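Local coordinates for protein sulfur oxygenase/reductase (Halothiobacillus neapolitanus, PDB 6QPA) that probably oxidises and reduces elemental sulfur as a sulfur oxygenase/reductase, using a mononuclear iron site in a 24-subunit assembly, at residues 19-24 with 107-112; 37-42 with 88-93. All coordinates share one frame; numbering follows the deposited sequence.

Interaction 1: 19-24 with 107-112; sequences PDSYET and LGMVIE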
loop_
_atom_site.group_PDB
_atom_site.type_symbol
_atom_site.label_atom_id
_atom_site.label_comp_id
_atom_site.label_asym_id
_atom_site.label_seq_id
_atom_site.Cartn_x
_atom_site.Cartn_y
_atom_site.Cartn_z
ATOM N N PRO A 19 -9.333 21.168 -26.145
ATOM C CA PRO A 19 -10.139 22.135 -25.367
ATOM C C PRO A 19 -9.896 23.604 -25.705
ATOM O O PRO A 19 -10.850 24.395 -25.686
ATOM C CB PRO A 19 -9.749 21.807 -23.920
ATOM C CG PRO A 19 -9.420 20.352 -23.956
ATOM C CD PRO A 19 -8.754 20.119 -25.288
ATOM N N ASP A 20 -8.654 23.985 -26.028
ATOM C CA ASP A 20 -8.360 25.379 -26.353
ATOM C C ASP A 20 -9.210 25.863 -27.520
ATOM O O ASP A 20 -9.671 27.008 -27.526
ATOM C CB ASP A 20 -6.875 25.539 -26.689
ATOM C CG ASP A 20 -5.965 25.059 -25.573
ATOM O OD1 ASP A 20 -5.803 23.821 -25.427
ATOM O OD2 ASP A 20 -5.410 25.915 -24.851
ATOM N N SER A 21 -9.452 24.985 -28.503
ATOM C CA SER A 21 -10.244 25.350 -29.675
ATOM C C SER A 21 -11.703 25.584 -29.310
ATOM O O SER A 21 -12.337 26.518 -29.826
ATOM C CB SER A 21 -10.151 24.246 -30.725
ATOM O OG SER A 21 -8.818 24.046 -31.137
ATOM N N TYR A 22 -12.261 24.725 -28.448
ATOM C CA TYR A 22 -13.633 24.926 -27.989
ATOM C C TYR A 22 -13.756 26.215 -27.194
ATOM O O TYR A 22 -14.768 26.919 -27.290
ATOM C CB TYR A 22 -14.106 23.721 -27.163
ATOM C CG TYR A 22 -14.188 22.435 -27.966
ATOM C CD1 TYR A 22 -15.350 22.102 -28.664
ATOM C CD2 TYR A 22 -13.104 21.568 -28.047
ATOM C CE1 TYR A 22 -15.430 20.941 -29.407
ATOM C CE2 TYR A 22 -13.172 20.403 -28.799
ATOM C CZ TYR A 22 -14.338 20.095 -29.477
ATOM O OH TYR A 22 -14.416 18.937 -30.224
ATOM N N GLU A 23 -12.725 26.550 -26.420
ATOM C CA GLU A 23 -12.761 27.789 -25.658
ATOM C C GLU A 23 -12.764 28.998 -26.587
ATOM O O GLU A 23 -13.603 29.898 -26.444
ATOM C CB GLU A 23 -11.597 27.846 -24.667
ATOM C CG GLU A 23 -11.669 29.047 -23.734
ATOM C CD GLU A 23 -12.901 29.014 -22.832
ATOM O OE1 GLU A 23 -13.395 27.904 -22.528
ATOM O OE2 GLU A 23 -13.384 30.098 -22.437
ATOM N N THR A 24 -11.837 29.038 -27.553
ATOM C CA THR A 24 -11.796 30.194 -28.449
ATOM C C THR A 24 -13.014 30.272 -29.366
ATOM O O THR A 24 -13.386 31.376 -29.773
ATOM C CB THR A 24 -10.514 30.205 -29.300
ATOM O OG1 THR A 24 -10.651 29.298 -30.397
ATOM C CG2 THR A 24 -9.285 29.838 -28.474
ATOM N N LEU A 107 -6.553 31.810 -35.723
ATOM C CA LEU A 107 -5.566 31.100 -36.535
ATOM C C LEU A 107 -4.687 30.172 -35.705
ATOM O O LEU A 107 -4.128 29.218 -36.256
ATOM C CB LEU A 107 -4.690 32.088 -37.329
ATOM C CG LEU A 107 -5.293 32.799 -38.562
ATOM C CD1 LEU A 107 -4.273 33.695 -39.268
ATOM C CD2 LEU A 107 -5.917 31.838 -39.585
ATOM N N GLY A 108 -4.564 30.412 -34.398
ATOM C CA GLY A 108 -3.827 29.519 -33.515
ATOM C C GLY A 108 -4.443 28.139 -33.357
ATOM O O GLY A 108 -3.803 27.250 -32.784
ATOM N N MET A 109 -5.668 27.942 -33.832
ATOM C CA MET A 109 -6.279 26.626 -33.813
ATOM C C MET A 109 -6.540 26.090 -35.219
ATOM O O MET A 109 -7.088 24.995 -35.352
ATOM C CB MET A 109 -7.591 26.656 -33.021
ATOM C CG MET A 109 -8.742 27.298 -33.790
ATOM S SD MET A 109 -10.257 27.282 -32.829
ATOM C CE MET A 109 -11.445 28.073 -33.915
ATOM N N VAL A 110 -6.173 26.834 -36.268
ATOM C CA VAL A 110 -6.467 26.458 -37.650
ATOM C C VAL A 110 -5.347 25.571 -38.188
ATOM O O VAL A 110 -4.159 25.899 -38.082
ATOM C CB VAL A 110 -6.669 27.708 -38.531
ATOM C CG1 VAL A 110 -6.732 27.340 -40.005
ATOM C CG2 VAL A 110 -7.952 28.429 -38.126
ATOM N N ILE A 111 -5.736 24.433 -38.747
ATOM C CA ILE A 111 -4.817 23.525 -39.403
ATOM C C ILE A 111 -4.958 23.589 -40.918
ATOM O O ILE A 111 -3.974 23.371 -41.629
ATOM C CB ILE A 111 -5.037 22.085 -38.876
ATOM C CG1 ILE A 111 -4.518 21.979 -37.432
ATOM C CG2 ILE A 111 -4.414 21.007 -39.788
ATOM C CD1 ILE A 111 -4.993 20.767 -36.697
ATOM N N GLU A 112 -6.142 23.915 -41.425
ATOM C CA GLU A 112 -6.391 24.022 -42.853
ATOM C C GLU A 112 -7.502 25.047 -43.055
ATOM O O GLU A 112 -8.400 25.177 -42.217
ATOM C CB GLU A 112 -6.765 22.647 -43.422
ATOM C CG GLU A 112 -6.664 22.482 -44.914
ATOM C CD GLU A 112 -6.887 21.034 -45.331
ATOM O OE1 GLU A 112 -7.084 20.163 -44.442
ATOM O OE2 GLU A 112 -6.874 20.778 -46.556
#

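Interaction 2: 37-42 with 88-93; sequences ASHPGF and HEEMHH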
loop_
_atom_site.group_PDB
_atom_site.type_symbol
_atom_site.label_atom_id
_atom_site.label_comp_id
_atom_site.label_asym_id
_atom_site.label_seq_id
_atom_site.Cartn_x
_atom_site.Cartn_y
_atom_site.Cartn_z
ATOM N N ALA A 37 -23.300 40.916 -38.430
ATOM C CA ALA A 37 -24.679 41.415 -38.361
ATOM C C ALA A 37 -24.784 42.946 -38.325
ATOM O O ALA A 37 -25.887 43.459 -38.075
ATOM C CB ALA A 37 -25.400 40.821 -37.157
ATOM N N SER A 38 -23.701 43.711 -38.481
ATOM C CA SER A 38 -23.853 45.141 -38.705
ATOM C C SER A 38 -24.332 45.451 -40.119
ATOM O O SER A 38 -24.714 46.593 -40.391
ATOM C CB SER A 38 -22.531 45.866 -38.453
ATOM O OG SER A 38 -21.546 45.459 -39.390
ATOM N N HIS A 39 -24.332 44.461 -41.031
ATOM C CA HIS A 39 -24.623 44.806 -42.418
ATOM C C HIS A 39 -26.075 44.513 -42.757
ATOM O O HIS A 39 -26.570 43.421 -42.449
ATOM C CB HIS A 39 -23.705 44.036 -43.364
ATOM C CG HIS A 39 -23.725 44.563 -44.759
ATOM N ND1 HIS A 39 -24.779 44.340 -45.620
ATOM C CD2 HIS A 39 -22.836 45.332 -45.435
ATOM C CE1 HIS A 39 -24.534 44.941 -46.771
ATOM N NE2 HIS A 39 -23.365 45.554 -46.682
ATOM N N PRO A 40 -26.771 45.440 -43.422
ATOM C CA PRO A 40 -28.206 45.233 -43.694
ATOM C C PRO A 40 -28.502 44.088 -44.649
ATOM O O PRO A 40 -29.655 43.634 -44.700
ATOM C CB PRO A 40 -28.644 46.566 -44.322
ATOM C CG PRO A 40 -27.374 47.133 -44.923
ATOM C CD PRO A 40 -26.265 46.711 -43.977
ATOM N N GLY A 41 -27.521 43.620 -45.420
ATOM C CA GLY A 41 -27.722 42.459 -46.264
ATOM C C GLY A 41 -27.533 41.114 -45.583
ATOM O O GLY A 41 -27.787 40.069 -46.198
ATOM N N PHE A 42 -27.152 41.112 -44.304
ATOM C CA PHE A 42 -26.895 39.878 -43.573
ATOM C C PHE A 42 -28.195 39.268 -43.072
ATOM O O PHE A 42 -28.980 39.932 -42.391
ATOM C CB PHE A 42 -25.971 40.141 -42.393
ATOM C CG PHE A 42 -25.761 38.936 -41.506
ATOM C CD1 PHE A 42 -25.035 37.842 -41.954
ATOM C CD2 PHE A 42 -26.298 38.899 -40.222
ATOM C CE1 PHE A 42 -24.834 36.735 -41.143
ATOM C CE2 PHE A 42 -26.110 37.787 -39.400
ATOM C CZ PHE A 42 -25.372 36.701 -39.862
ATOM N N HIS A 88 -21.960 40.623 -48.754
ATOM C CA HIS A 88 -20.923 39.933 -47.999
ATOM C C HIS A 88 -19.562 40.587 -48.210
ATOM O O HIS A 88 -18.820 40.828 -47.249
ATOM C CB HIS A 88 -20.896 38.456 -48.392
ATOM C CG HIS A 88 -19.846 37.649 -47.685
ATOM N ND1 HIS A 88 -18.780 37.076 -48.347
ATOM C CD2 HIS A 88 -19.697 37.320 -46.382
ATOM C CE1 HIS A 88 -18.026 36.420 -47.483
ATOM N NE2 HIS A 88 -18.565 36.546 -46.283
ATOM N N GLU A 89 -19.219 40.892 -49.463
ATOM C CA GLU A 89 -17.931 41.515 -49.751
ATOM C C GLU A 89 -17.821 42.884 -49.101
ATOM O O GLU A 89 -16.746 43.281 -48.641
ATOM C CB GLU A 89 -17.730 41.628 -51.264
ATOM C CG GLU A 89 -17.577 40.283 -51.981
ATOM C CD GLU A 89 -16.292 39.562 -51.608
ATOM O OE1 GLU A 89 -15.253 40.239 -51.397
ATOM O OE2 GLU A 89 -16.309 38.318 -51.505
ATOM N N GLU A 90 -18.924 43.628 -49.070
ATOM C CA GLU A 90 -18.889 44.948 -48.467
ATOM C C GLU A 90 -18.712 44.860 -46.958
ATOM O O GLU A 90 -17.927 45.616 -46.370
ATOM C CB GLU A 90 -20.165 45.697 -48.821
ATOM C CG GLU A 90 -20.170 47.105 -48.337
ATOM C CD GLU A 90 -21.360 47.869 -48.866
ATOM O OE1 GLU A 90 -22.504 47.478 -48.538
ATOM O OE2 GLU A 90 -21.148 48.833 -49.640
ATOM N N MET A 91 -19.423 43.935 -46.314
ATOM C CA MET A 91 -19.240 43.738 -44.883
ATOM C C MET A 91 -17.782 43.420 -44.565
ATOM O O MET A 91 -17.191 44.026 -43.665
ATOM C CB MET A 91 -20.177 42.636 -44.385
ATOM C CG MET A 91 -20.164 42.417 -42.862
ATOM S SD MET A 91 -18.730 41.462 -42.267
ATOM C CE MET A 91 -18.835 39.969 -43.288
ATOM N N HIS A 92 -17.179 42.476 -45.305
ATOM C CA HIS A 92 -15.764 42.161 -45.094
ATOM C C HIS A 92 -14.876 43.384 -45.297
ATOM O O HIS A 92 -13.894 43.574 -44.574
ATOM C CB HIS A 92 -15.302 41.053 -46.041
ATOM C CG HIS A 92 -15.379 39.679 -45.460
ATOM N ND1 HIS A 92 -14.603 39.283 -44.393
ATOM C CD2 HIS A 92 -16.104 38.595 -45.824
ATOM C CE1 HIS A 92 -14.867 38.019 -44.105
ATOM N NE2 HIS A 92 -15.775 37.578 -44.959
ATOM N N HIS A 93 -15.186 44.209 -46.291
ATOM C CA HIS A 93 -14.400 45.411 -46.516
ATOM C C HIS A 93 -14.580 46.404 -45.378
ATOM O O HIS A 93 -13.601 46.919 -44.830
ATOM C CB HIS A 93 -14.784 46.048 -47.855
ATOM C CG HIS A 93 -14.204 47.413 -48.035
ATOM N ND1 HIS A 93 -12.950 47.628 -48.570
ATOM C CD2 HIS A 93 -14.694 48.633 -47.715
ATOM C CE1 HIS A 93 -12.700 48.922 -48.580
ATOM N NE2 HIS A 93 -13.737 49.553 -48.062
#

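Interaction 1: 19-24 with 107-112
Met109 lays its whole side chain against one side of the helical turn 19-24, meeting Ser21 with its first carbon and Thr24 with its sulfur. Its CG lies between the backbone N and the carbonyl carbon (chi1 76°), and beyond it the chain runs fully extended, which carries SD and CE away from the 3-10 turn and onto the helix. Near the root, Met109 CB sits 3.4 Å from Ser21 OG. Further out, Met109 SD passes Ser21 CB at 3.7 Å, and Thr24 OG1 comes up to Met109 SD at 3.2 Å, a close oxygen-sulfur approach. The terminal methyl carries on past the threonine hydroxyl, with Met109 CE 3.8 Å from Thr24 OG1, the two side chains sliding by one another in opposite directions.

Ser21 OG, turned anti to its carbonyl carbon (chi1 -60°), hydrogen-bonds to the carbonyl of Ala16, while its contact with Met109 CB is van der Waals. Thr24 OG1 makes only a weak bond back to Ser21 O, one turn earlier, at 3.3 Å. The interface is thus a small, largely buried patch in which an extended thioether chain lies beside two short polar side chains.

Helix 19-27 follows strand 7-15, and the 3-10 turn at 107-109 leads into strand 110-125, an antiparallel partner of that same strand. Met109 shares a backbone hydrogen bond with Ala16 and also touches Ile15, while a classic beta bulge sets Ile111 and Glu112 opposite Lys14.

Interaction 2: 37-42 with 88-93
His39 reaches from its loop to helix 85-94 and ends on the carboxylate of Glu90. Its CB packs on the side chain of Met91, 3.9 Å from Met91 CG. With CG anti to the backbone N (chi1 -167°), the imidazole is directed at the helix, and His39 CG lies 4.1 Å from Met91 CB. On one branch, His39 CD2 comes within 3.8 Å of Met91 N, in an oblique approach. On the other, His39 ND1 accepts a hydrogen bond from Gly41 N at 2.8 Å, close to the ring plane, while Pro40 CD covers one ring face near the rim. At the tip His39 NE2 donates to Glu90 OE1 over 2.8 Å, with an N-H...O angle of 162°. The extended Glu90 chain offers the anti lone pair of that oxygen, its carboxylate turned 41° from the ring. Replacing this histidine with alanine is likely to leave Glu90 OE1 and Gly41 N without these partners and to open a gap beside Met91.

The two bonds fix the ring's rotation and suit the neutral tautomer protonated at NE2; the N-H at ND1 would probably disfavour a second proton, although the carboxylate alone would tend to stabilise a positive ring. The link to the iron is indirect: Met91 CE lies over a face of His92, which with His88 provides two of the metal's three protein ligands, the third being Glu116.

Interactions 1 and 2 lie about 25 Å apart between centres, with nearest atoms about 12 Å apart, and they do not touch. Along the chain the order is 19-24, 37-42, 88-93 and 107-112, so interaction 2 closes a smaller loop within the larger one spanned by interaction 1. Both join elements that flank strands of the same antiparallel sheet: the first at helix 19-27 and the start of strand 110-125, the second at the loop leading into strand 42-53 and at helix 85-94, which follows strand 74-82. Strand 110-125 also supplies Glu116, so the iron site joins the strand entered at interaction 1 to the helix of interaction 2.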